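Exosome complex component Rrp41 (Archaeoglobus fulgidus, PDB 3M7N) probably serves as the catalytic component of the archaeal exosome, degrading RNA from its 3' end, and may also synthesize heteromeric RNA tails. Local coordinates at residues H66-S71 against F118-I123; C140-S145 against M158-A163; G196-I201 against K224-I229. The protein carries 1 engineered substitution. All coordinates share one frame; numbering follows the deposited sequence.

Interaction 1 of 3, residues H66-S71 against F118-I123; sequences HLQDPS and FPRSAI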
ATOM      1  N   HIS E  66       2.341   5.894  12.782  1.00 90.56           N
ATOM      2  CA  HIS E  66       1.171   5.368  13.473  1.00 93.46           C
ATOM      3  C   HIS E  66       1.458   4.037  14.174  1.00 85.60           C
ATOM      4  O   HIS E  66       0.842   3.725  15.192  1.00 83.43           O
ATOM      5  CB  HIS E  66       0.012   5.204  12.484  1.00 97.31           C
ATOM      6  CG  HIS E  66       0.366   4.395  11.275  1.00 99.67           C
ATOM      7  ND1 HIS E  66       1.020   4.932  10.186  1.00101.06           N
ATOM      8  CD2 HIS E  66       0.173   3.086  10.988  1.00 98.73           C
ATOM      9  CE1 HIS E  66       1.207   3.991   9.279  1.00102.17           C
ATOM     10  NE2 HIS E  66       0.702   2.861   9.741  1.00101.79           N
ATOM     11  N   LEU E  67       2.386   3.253  13.633  1.00 83.16           N
ATOM     12  CA  LEU E  67       2.704   1.961  14.231  1.00 78.64           C
ATOM     13  C   LEU E  67       3.292   2.112  15.631  1.00 69.42           C
ATOM     14  O   LEU E  67       3.023   1.307  16.509  1.00 72.80           O
ATOM     15  CB  LEU E  67       3.633   1.141  13.336  1.00 77.12           C
ATOM     16  CG  LEU E  67       2.967   0.497  12.119  1.00 83.06           C
ATOM     17  CD1 LEU E  67       3.898  -0.514  11.479  1.00 80.60           C
ATOM     18  CD2 LEU E  67       1.661  -0.172  12.509  1.00 81.38           C
ATOM     19  N   GLN E  68       4.084   3.154  15.837  1.00 71.51           N
ATOM     20  CA  GLN E  68       4.697   3.408  17.136  1.00 67.98           C
ATOM     21  C   GLN E  68       3.734   3.184  18.320  1.00 61.79           C
ATOM     22  O   GLN E  68       2.567   3.564  18.261  1.00 59.43           O
ATOM     23  CB  GLN E  68       5.268   4.827  17.162  1.00 60.67           C
ATOM     24  CG  GLN E  68       4.777   5.661  18.322  1.00 64.83           C
ATOM     25  CD  GLN E  68       5.262   7.097  18.257  1.00 68.26           C
ATOM     26  OE1 GLN E  68       6.034   7.465  17.371  1.00 60.09           O
ATOM     27  NE2 GLN E  68       4.816   7.917  19.209  1.00 62.46           N
ATOM     28  N   ASP E  69       4.231   2.555  19.386  1.00 56.02           N
ATOM     29  CA  ASP E  69       3.444   2.304  20.599  1.00 49.74           C
ATOM     30  C   ASP E  69       3.945   3.183  21.741  1.00 52.50           C
ATOM     31  O   ASP E  69       5.134   3.197  22.057  1.00 50.48           O
ATOM     32  CB  ASP E  69       3.512   0.827  20.995  1.00 51.79           C
ATOM     33  CG  ASP E  69       2.758   0.515  22.289  1.00 53.92           C
ATOM     34  OD1 ASP E  69       2.914   1.238  23.300  1.00 50.53           O
ATOM     35  OD2 ASP E  69       2.016  -0.488  22.297  1.00 57.27           O
ATOM     36  N   PRO E  70       3.028   3.917  22.375  1.00 55.81           N
ATOM     37  CA  PRO E  70       3.455   4.960  23.311  1.00 55.25           C
ATOM     38  C   PRO E  70       4.147   4.368  24.530  1.00 55.16           C
ATOM     39  O   PRO E  70       5.179   4.873  24.951  1.00 58.71           O
ATOM     40  CB  PRO E  70       2.132   5.621  23.714  1.00 57.60           C
ATOM     41  CG  PRO E  70       1.105   4.504  23.556  1.00 55.79           C
ATOM     42  CD  PRO E  70       1.562   3.750  22.341  1.00 55.29           C
ATOM     43  N   SER E  71       3.587   3.295  25.073  1.00 54.03           N
ATOM     44  CA  SER E  71       4.035   2.760  26.350  1.00 55.36           C
ATOM     45  C   SER E  71       5.203   1.782  26.245  1.00 53.04           C
ATOM     46  O   SER E  71       5.857   1.498  27.248  1.00 54.27           O
ATOM     47  CB  SER E  71       2.867   2.077  27.065  1.00 58.65           C
ATOM     48  OG  SER E  71       2.473   0.917  26.357  1.00 57.36           O
ATOM     49  N   PHE E 118      11.864   0.869  25.867  1.00 40.32           N
ATOM     50  CA  PHE E 118      12.035   1.653  24.657  1.00 43.26           C
ATOM     51  C   PHE E 118      10.697   2.046  24.032  1.00 43.48           C
ATOM     52  O   PHE E 118      10.368   1.623  22.925  1.00 43.17           O
ATOM     53  CB  PHE E 118      12.924   0.907  23.658  1.00 41.71           C
ATOM     54  CG  PHE E 118      14.190   0.392  24.260  1.00 42.94           C
ATOM     55  CD1 PHE E 118      14.370  -0.962  24.473  1.00 45.01           C
ATOM     56  CD2 PHE E 118      15.188   1.266  24.657  1.00 47.04           C
ATOM     57  CE1 PHE E 118      15.532  -1.438  25.051  1.00 41.41           C
ATOM     58  CE2 PHE E 118      16.350   0.793  25.233  1.00 44.43           C
ATOM     59  CZ  PHE E 118      16.520  -0.562  25.425  1.00 43.40           C
ATOM     60  N   PRO E 119       9.923   2.870  24.751  1.00 45.46           N
ATOM     61  CA  PRO E 119       8.658   3.383  24.221  1.00 49.11           C
ATOM     62  C   PRO E 119       8.876   4.004  22.851  1.00 50.42           C
ATOM     63  O   PRO E 119       9.970   4.516  22.556  1.00 49.26           O
ATOM     64  CB  PRO E 119       8.277   4.480  25.215  1.00 51.82           C
ATOM     65  CG  PRO E 119       8.990   4.133  26.465  1.00 52.95           C
ATOM     66  CD  PRO E 119      10.255   3.445  26.067  1.00 44.22           C
ATOM     67  N   ARG E 120       7.843   3.932  22.021  1.00 44.69           N
ATOM     68  CA  ARG E 120       7.862   4.577  20.714  1.00 54.29           C
ATOM     69  C   ARG E 120       9.085   4.175  19.922  1.00 54.84           C
ATOM     70  O   ARG E 120       9.580   4.960  19.120  1.00 65.61           O
ATOM     71  CB  ARG E 120       7.842   6.106  20.854  1.00 55.32           C
ATOM     72  CG  ARG E 120       6.770   6.644  21.793  1.00 54.89           C
ATOM     73  CD  ARG E 120       6.902   8.153  21.977  1.00 61.90           C
ATOM     74  NE  ARG E 120       8.270   8.545  22.323  1.00 64.19           N
ATOM     75  CZ  ARG E 120       8.733   8.657  23.569  1.00 67.33           C
ATOM     76  NH1 ARG E 120       9.994   9.016  23.786  1.00 61.64           N
ATOM     77  NH2 ARG E 120       7.937   8.408  24.603  1.00 63.34           N
ATOM     78  N   SER E 121       9.582   2.961  20.151  1.00 52.89           N
ATOM     79  CA  SER E 121      10.701   2.444  19.370  1.00 48.77           C
ATOM     80  C   SER E 121      10.345   1.170  18.627  1.00 46.34           C
ATOM     81  O   SER E 121       9.294   0.570  18.844  1.00 39.43           O
ATOM     82  CB  SER E 121      11.926   2.199  20.253  1.00 49.25           C
ATOM     83  OG  SER E 121      12.731   3.366  20.338  1.00 54.55           O
ATOM     84  N   ALA E 122      11.223   0.772  17.722  1.00 45.28           N
ATOM     85  CA  ALA E 122      11.097  -0.534  17.115  1.00 39.31           C
ATOM     86  C   ALA E 122      12.397  -1.291  17.304  1.00 44.18           C
ATOM     87  O   ALA E 122      13.488  -0.714  17.212  1.00 42.58           O
ATOM     88  CB  ALA E 122      10.748  -0.429  15.650  1.00 42.75           C
ATOM     89  N   ILE E 123      12.269  -2.579  17.606  1.00 34.26           N
ATOM     90  CA  ILE E 123      13.389  -3.485  17.551  1.00 29.51           C
ATOM     91  C   ILE E 123      13.075  -4.494  16.478  1.00 31.49           C
ATOM     92  O   ILE E 123      12.125  -5.272  16.613  1.00 37.20           O
ATOM     93  CB  ILE E 123      13.600  -4.195  18.901  1.00 34.44           C
ATOM     94  CG1 ILE E 123      14.081  -3.184  19.944  1.00 31.07           C
ATOM     95  CG2 ILE E 123      14.580  -5.359  18.750  1.00 25.41           C
ATOM     96  CD1 ILE E 123      13.850  -3.628  21.368  1.00 37.63           C
TER
HETATM   97  O   HOH W   1       6.954   1.707  19.903  1.00 45.67           O
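The backbones of Gln68 and Arg120 come within 4.9 Å, CA to CA, where the irregular loop 66-71 passes a type II beta turn running from Phe118 to Ser121. This turn leads into strand 122-129 of the mixed sheet in the RNase PH fold, and the loop leads to strand 74-81, which pairs in parallel with it. One direct hydrogen bond joins the two: Arg120 N donates to Asp69 O over 2.8 Å, with the donor tilted 21° from the carbonyl plane. Water 1 sits beside it between the two backbones, accepting from Asp69 N and lying 2.8 Å from Ser121 O, so that both backbone polar groups of Asp69 face the turn.

Among the side chains, Gln68 and Arg120 run side by side and point the same way. The stem of Arg120 does the touching: CG and CD each lie 3.5 Å from Gln68 NE2, while the amide and guanidinium planes stand 64° apart. With CG of Arg120 anti to its carbonyl carbon (chi1 -49°), the methylenes are laid along the amide. Asp69 turns its carboxylate to its own loop and to a salt bridge with Lys72. Its OD1 receives the Ser71 hydroxyl on the syn lone pair and, weakly, Ser71 N. Farther along, Pro119 packs against the backbone of the loop, its CB 3.1 Å from Pro70 O.

Interaction 2 of 3, residues C140-S145 against M158-A163; sequences CLNAAS and MITSVA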
ATOM      1  N   CYS E 140      16.601 -20.499  13.136  1.00 31.12           N
ATOM      2  CA  CYS E 140      16.465 -19.029  13.133  1.00 30.27           C
ATOM      3  C   CYS E 140      16.213 -18.485  14.517  1.00 25.08           C
ATOM      4  O   CYS E 140      16.782 -17.467  14.909  1.00 27.55           O
ATOM      5  CB  CYS E 140      15.370 -18.563  12.159  1.00 26.11           C
ATOM      6  SG  CYS E 140      15.770 -19.026  10.453  1.00 29.71           S
ATOM      7  N   LEU E 141      15.354 -19.150  15.273  1.00 25.59           N
ATOM      8  CA  LEU E 141      15.093 -18.676  16.622  1.00 24.92           C
ATOM      9  C   LEU E 141      16.378 -18.684  17.461  1.00 30.51           C
ATOM     10  O   LEU E 141      16.628 -17.746  18.231  1.00 28.48           O
ATOM     11  CB  LEU E 141      13.993 -19.496  17.292  1.00 29.66           C
ATOM     12  CG  LEU E 141      12.534 -19.177  16.968  1.00 32.64           C
ATOM     13  CD1 LEU E 141      11.599 -20.260  17.553  1.00 30.57           C
ATOM     14  CD2 LEU E 141      12.164 -17.777  17.469  1.00 26.14           C
ATOM     15  N   ASN E 142      17.209 -19.718  17.294  1.00 26.59           N
ATOM     16  CA  ASN E 142      18.456 -19.758  18.053  1.00 30.79           C
ATOM     17  C   ASN E 142      19.367 -18.641  17.612  1.00 28.28           C
ATOM     18  O   ASN E 142      19.989 -17.977  18.444  1.00 24.52           O
ATOM     19  CB  ASN E 142      19.183 -21.111  17.946  1.00 28.25           C
ATOM     20  CG  ASN E 142      18.473 -22.208  18.697  1.00 26.79           C
ATOM     21  OD1 ASN E 142      18.045 -22.013  19.843  1.00 27.93           O
ATOM     22  ND2 ASN E 142      18.314 -23.363  18.052  1.00 25.28           N
ATOM     23  N   ALA E 143      19.454 -18.441  16.300  1.00 27.44           N
ATOM     24  CA  ALA E 143      20.335 -17.405  15.769  1.00 26.10           C
ATOM     25  C   ALA E 143      19.830 -16.038  16.195  1.00 27.17           C
ATOM     26  O   ALA E 143      20.609 -15.164  16.588  1.00 27.84           O
ATOM     27  CB  ALA E 143      20.436 -17.507  14.266  1.00 30.36           C
ATOM     28  N   ALA E 144      18.513 -15.860  16.176  1.00 26.92           N
ATOM     29  CA  ALA E 144      17.959 -14.562  16.555  1.00 27.49           C
ATOM     30  C   ALA E 144      18.237 -14.168  18.019  1.00 30.10           C
ATOM     31  O   ALA E 144      18.526 -13.003  18.299  1.00 31.63           O
ATOM     32  CB  ALA E 144      16.485 -14.498  16.241  1.00 24.97           C
ATOM     33  N   SER E 145      18.161 -15.130  18.944  1.00 32.53           N
ATOM     34  CA  SER E 145      18.419 -14.849  20.364  1.00 28.90           C
ATOM     35  C   SER E 145      19.878 -14.484  20.578  1.00 26.74           C
ATOM     36  O   SER E 145      20.202 -13.621  21.397  1.00 26.03           O
ATOM     37  CB  SER E 145      18.024 -16.043  21.260  1.00 28.47           C
ATOM     38  OG  SER E 145      18.010 -15.695  22.653  1.00 29.30           O
ATOM     39  N   MET E 158      17.359 -16.095  27.759  1.00 30.85           N
ATOM     40  CA  MET E 158      17.603 -16.476  26.396  1.00 29.33           C
ATOM     41  C   MET E 158      16.500 -17.349  25.819  1.00 31.85           C
ATOM     42  O   MET E 158      15.716 -17.959  26.541  1.00 33.82           O
ATOM     43  CB  MET E 158      18.954 -17.180  26.307  1.00 34.07           C
ATOM     44  CG  MET E 158      20.118 -16.190  26.214  1.00 38.87           C
ATOM     45  SD  MET E 158      20.557 -16.080  24.484  1.00 38.78           S
ATOM     46  CE  MET E 158      20.008 -17.721  24.016  1.00 36.91           C
ATOM     47  N   ILE E 159      16.453 -17.405  24.502  1.00 25.91           N
ATOM     48  CA  ILE E 159      15.465 -18.192  23.828  1.00 24.35           C
ATOM     49  C   ILE E 159      16.211 -19.328  23.160  1.00 26.17           C
ATOM     50  O   ILE E 159      17.181 -19.105  22.442  1.00 26.62           O
ATOM     51  CB  ILE E 159      14.709 -17.334  22.777  1.00 26.69           C
ATOM     52  CG1 ILE E 159      13.712 -16.398  23.466  1.00 25.50           C
ATOM     53  CG2 ILE E 159      13.993 -18.207  21.790  1.00 19.98           C
ATOM     54  CD1 ILE E 159      12.586 -17.122  24.209  1.00 31.16           C
ATOM     55  N   THR E 160      15.773 -20.552  23.403  1.00 21.90           N
ATOM     56  CA  THR E 160      16.472 -21.690  22.851  1.00 24.26           C
ATOM     57  C   THR E 160      15.449 -22.643  22.260  1.00 24.90           C
ATOM     58  O   THR E 160      14.370 -22.857  22.820  1.00 29.27           O
ATOM     59  CB  THR E 160      17.358 -22.395  23.936  1.00 27.57           C
ATOM     60  OG1 THR E 160      18.189 -21.423  24.594  1.00 22.93           O
ATOM     61  CG2 THR E 160      18.227 -23.488  23.308  1.00 24.68           C
ATOM     62  N   SER E 161      15.782 -23.242  21.138  1.00 22.56           N
ATOM     63  CA  SER E 161      14.751 -23.886  20.365  1.00 25.43           C
ATOM     64  C   SER E 161      15.230 -25.176  19.711  1.00 24.80           C
ATOM     65  O   SER E 161      16.336 -25.227  19.171  1.00 28.99           O
ATOM     66  CB  SER E 161      14.236 -22.877  19.315  1.00 26.13           C
ATOM     67  OG  SER E 161      13.339 -23.479  18.403  1.00 27.28           O
ATOM     68  N   VAL E 162      14.394 -26.211  19.774  1.00 21.68           N
ATOM     69  CA  VAL E 162      14.581 -27.433  19.003  1.00 22.99           C
ATOM     70  C   VAL E 162      13.229 -28.076  18.735  1.00 22.95           C
ATOM     71  O   VAL E 162      12.278 -27.866  19.481  1.00 24.17           O
ATOM     72  CB  VAL E 162      15.330 -28.545  19.799  1.00 27.59           C
ATOM     73  CG1 VAL E 162      16.398 -29.208  18.937  1.00 28.59           C
ATOM     74  CG2 VAL E 162      15.872 -28.030  21.094  1.00 31.26           C
ATOM     75  N   ALA E 163      13.174 -28.923  17.718  1.00 20.82           N
ATOM     76  CA  ALA E 163      11.996 -29.731  17.461  1.00 26.95           C
ATOM     77  C   ALA E 163      12.248 -31.183  17.880  1.00 31.74           C
ATOM     78  O   ALA E 163      13.376 -31.657  17.877  1.00 29.75           O
ATOM     79  CB  ALA E 163      11.617 -29.682  15.976  1.00 24.75           C
TER
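Asn142 and Ser145, one helical turn apart, present polar side chains to the backbone of strand 158-163, which runs nearly antiparallel to helix 140-145. The Asn142 amide serves both backbone polar groups of Ser161: OD1 accepts from Ser161 N at 2.9 Å, and ND2 donates to Ser161 O, also at 2.9 Å. The second bond is the straighter, at 160° against 139°, and ND2 lies in the carbonyl plane on a lone pair of Ser161 O. This pairing decides which end of the amide is oxygen and fixes its rotation. Shortened to an alanine, this position is likely to leave Ser161 N and Ser161 O without their helix partners in a buried place.

Two residues back, Ile159 N donates to Ser145 OG over 3.0 Å. A chi1 of -168°, OG anti to the backbone N, carries this hydroxyl to the strand, and Met158 curls SD and CE to 3.2 Å from it. Leu141 CD1 packs 3.8 Å from Ser161 OG, which is hydrogen-bonded to Phe189 O; Thr160 OG1 is met by Gln233. Between Ile159 and Ser161, Thr160 pairs with Phe191 in the antiparallel sheet: helix 136-150 satisfies buried groups of strand 158-167 with side chains, in place of another strand.

Interaction 3 of 3, residues G196-I201 against K224-I229; sequences GKIESI and KGALQI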
ATOM      1  N   GLY E 196      20.229 -20.484  34.184  1.00 43.76           N
ATOM      2  CA  GLY E 196      20.824 -21.679  33.604  1.00 37.98           C
ATOM      3  C   GLY E 196      19.887 -22.825  33.264  1.00 44.25           C
ATOM      4  O   GLY E 196      20.348 -23.917  32.932  1.00 48.11           O
ATOM      5  N   LYS E 197      18.575 -22.603  33.332  1.00 45.37           N
ATOM      6  CA  LYS E 197      17.638 -23.703  33.087  1.00 44.52           C
ATOM      7  C   LYS E 197      16.311 -23.339  32.384  1.00 42.85           C
ATOM      8  O   LYS E 197      15.927 -22.166  32.263  1.00 35.78           O
ATOM      9  CB  LYS E 197      17.354 -24.427  34.398  1.00 46.61           C
ATOM     10  CG  LYS E 197      16.607 -23.574  35.406  1.00 51.51           C
ATOM     11  CD  LYS E 197      16.753 -24.159  36.808  1.00 61.32           C
ATOM     12  CE  LYS E 197      15.995 -23.328  37.840  1.00 72.42           C
ATOM     13  NZ  LYS E 197      16.265 -23.783  39.239  1.00 78.14           N
ATOM     14  N   ILE E 198      15.613 -24.373  31.922  1.00 39.19           N
ATOM     15  CA  ILE E 198      14.343 -24.203  31.233  1.00 34.41           C
ATOM     16  C   ILE E 198      13.322 -23.614  32.185  1.00 33.47           C
ATOM     17  O   ILE E 198      12.986 -24.227  33.178  1.00 39.28           O
ATOM     18  CB  ILE E 198      13.821 -25.542  30.738  1.00 33.98           C
ATOM     19  CG1 ILE E 198      14.901 -26.274  29.946  1.00 34.86           C
ATOM     20  CG2 ILE E 198      12.578 -25.353  29.900  1.00 31.77           C
ATOM     21  CD1 ILE E 198      15.153 -25.699  28.578  1.00 29.37           C
ATOM     22  N   GLU E 199      12.825 -22.423  31.882  1.00 35.38           N
ATOM     23  CA  GLU E 199      11.912 -21.722  32.782  1.00 36.42           C
ATOM     24  C   GLU E 199      10.458 -21.751  32.301  1.00 41.04           C
ATOM     25  O   GLU E 199       9.524 -21.708  33.116  1.00 38.18           O
ATOM     26  CB  GLU E 199      12.360 -20.273  32.948  1.00 38.16           C
ATOM     27  CG  GLU E 199      12.222 -19.722  34.370  1.00 45.29           C
ATOM     28  CD  GLU E 199      10.962 -18.906  34.563  1.00 51.86           C
ATOM     29  OE1 GLU E 199       9.852 -19.417  34.286  1.00 52.80           O
ATOM     30  OE2 GLU E 199      11.088 -17.743  34.997  1.00 55.38           O
ATOM     31  N   SER E 200      10.278 -21.777  30.981  1.00 31.66           N
ATOM     32  CA  SER E 200       8.958 -21.899  30.374  1.00 31.73           C
ATOM     33  C   SER E 200       9.015 -22.022  28.856  1.00 31.57           C
ATOM     34  O   SER E 200      10.090 -22.042  28.261  1.00 32.46           O
ATOM     35  CB  SER E 200       8.004 -20.781  30.810  1.00 30.55           C
ATOM     36  OG  SER E 200       8.630 -19.516  30.780  1.00 36.91           O
ATOM     37  N   ILE E 201       7.840 -22.139  28.253  1.00 32.72           N
ATOM     38  CA  ILE E 201       7.691 -22.396  26.832  1.00 28.43           C
ATOM     39  C   ILE E 201       7.368 -21.093  26.120  1.00 27.53           C
ATOM     40  O   ILE E 201       6.367 -20.437  26.430  1.00 27.49           O
ATOM     41  CB  ILE E 201       6.531 -23.393  26.592  1.00 30.33           C
ATOM     42  CG1 ILE E 201       6.866 -24.770  27.201  1.00 32.12           C
ATOM     43  CG2 ILE E 201       6.207 -23.500  25.105  1.00 27.06           C
ATOM     44  CD1 ILE E 201       5.675 -25.732  27.309  1.00 25.95           C
ATOM     45  N   LYS E 224      15.971 -31.307  27.202  1.00 37.46           N
ATOM     46  CA  LYS E 224      17.333 -31.815  27.223  1.00 39.32           C
ATOM     47  C   LYS E 224      18.169 -31.224  26.074  1.00 34.81           C
ATOM     48  O   LYS E 224      19.196 -30.589  26.302  1.00 34.52           O
ATOM     49  CB  LYS E 224      17.326 -33.347  27.177  1.00 36.97           C
ATOM     50  CG  LYS E 224      18.689 -33.958  26.973  1.00 42.11           C
ATOM     51  CD  LYS E 224      18.651 -35.465  27.173  1.00 51.93           C
ATOM     52  CE  LYS E 224      20.001 -36.120  26.860  1.00 46.11           C
ATOM     53  NZ  LYS E 224      19.801 -37.585  26.601  1.00 60.59           N
ATOM     54  N   GLY E 225      17.732 -31.442  24.840  1.00 32.08           N
ATOM     55  CA  GLY E 225      18.408 -30.855  23.700  1.00 31.39           C
ATOM     56  C   GLY E 225      18.541 -29.341  23.842  1.00 33.36           C
ATOM     57  O   GLY E 225      19.588 -28.772  23.539  1.00 31.22           O
ATOM     58  N   ALA E 226      17.482 -28.688  24.317  1.00 32.27           N
ATOM     59  CA  ALA E 226      17.505 -27.232  24.486  1.00 34.03           C
ATOM     60  C   ALA E 226      18.646 -26.793  25.399  1.00 30.75           C
ATOM     61  O   ALA E 226      19.332 -25.809  25.112  1.00 32.44           O
ATOM     62  CB  ALA E 226      16.156 -26.702  24.993  1.00 28.51           C
ATOM     63  N   LEU E 227      18.857 -27.520  26.493  1.00 33.33           N
ATOM     64  CA  LEU E 227      19.967 -27.201  27.391  1.00 33.93           C
ATOM     65  C   LEU E 227      21.321 -27.372  26.717  1.00 30.91           C
ATOM     66  O   LEU E 227      22.245 -26.621  26.996  1.00 30.04           O
ATOM     67  CB  LEU E 227      19.902 -28.006  28.684  1.00 31.14           C
ATOM     68  CG  LEU E 227      18.880 -27.405  29.645  1.00 41.17           C
ATOM     69  CD1 LEU E 227      18.584 -28.348  30.807  1.00 43.62           C
ATOM     70  CD2 LEU E 227      19.323 -26.022  30.131  1.00 36.04           C
ATOM     71  N   GLN E 228      21.439 -28.356  25.834  1.00 27.03           N
ATOM     72  CA  GLN E 228      22.687 -28.545  25.098  1.00 31.27           C
ATOM     73  C   GLN E 228      22.959 -27.354  24.172  1.00 30.99           C
ATOM     74  O   GLN E 228      24.012 -26.727  24.253  1.00 33.15           O
ATOM     75  CB  GLN E 228      22.682 -29.874  24.312  1.00 36.06           C
ATOM     76  CG  GLN E 228      22.693 -31.118  25.213  1.00 38.40           C
ATOM     77  CD  GLN E 228      22.788 -32.450  24.463  1.00 39.61           C
ATOM     78  OE1 GLN E 228      23.218 -33.455  25.036  1.00 52.11           O
ATOM     79  NE2 GLN E 228      22.382 -32.471  23.203  1.00 30.64           N
ATOM     80  N   ILE E 229      21.993 -27.029  23.312  1.00 34.31           N
ATOM     81  CA  ILE E 229      22.108 -25.885  22.403  1.00 29.79           C
ATOM     82  C   ILE E 229      22.386 -24.604  23.175  1.00 30.80           C
ATOM     83  O   ILE E 229      23.229 -23.792  22.782  1.00 29.84           O
ATOM     84  CB  ILE E 229      20.825 -25.699  21.585  1.00 31.32           C
ATOM     85  CG1 ILE E 229      20.561 -26.921  20.719  1.00 26.57           C
ATOM     86  CG2 ILE E 229      20.885 -24.431  20.712  1.00 28.70           C
ATOM     87  CD1 ILE E 229      19.240 -26.850  20.021  1.00 24.23           C
TER
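Ile198 meets Ala226 and Leu227 where the beginning of strand 197-201 passes helix 224-229, the two axes crossing at 119° with a closest approach of 8.8 Å. The apolar contacts between side chains centre on Ile198, whose CG1-CD1 arm makes both contacts: the CD1 methyl reaches Ala226 CB at 3.9 Å, and CG1 lies 4.1 Å from Leu227 CG, the two branched chains slanting across each other. The first torsion of Ile198, -51°, sets CG1 anti to the carbonyl carbon, and the turn at chi2 (-74°) brings CD1 round to Ala226.

A second group pairs side chain with backbone. The CD2 branch of Leu227 rests 3.7 Å from Gly196 O and 4.1 Å from Lys197 CA, covering the entry to the strand. No hydrogen bond spans the two segments; the contact rests on apolar packing and van der Waals fit. Polar ends turn elsewhere: Lys224 makes a salt bridge with Asp24, and Glu199 makes one with Arg194.

The contact belongs to a helix laid over an antiparallel sheet. Ile198 and Ala226 both touch Phe191 of strand 185-194, the inner neighbour of strand 197-207, and Ala226 also reaches Val162 of strand 158-167, placing helix 212-248 across three successive strands.

From the N terminus, the three contacts close in series, none enclosing or crossing another. Interaction 1 closes a loop through strand 74-81 and helix 96-110, at the margin of the mixed sheet. Strand 122-129 then leads to helix 136-150, and interaction 2 closes a much shorter excursion, tying that helix to the antiparallel sheet near the centre of the chain. Interaction 3 closes last, setting helix 212-248 against strand 197-207 of the same sheet. Interactions 2 and 3 touch, Thr160 CG2 lying 3.1 Å from Ala226 O, and join helices 136-150 and 212-248 through strand 158-167; interaction 1 stands apart, its centre 24 Å from that of interaction 2.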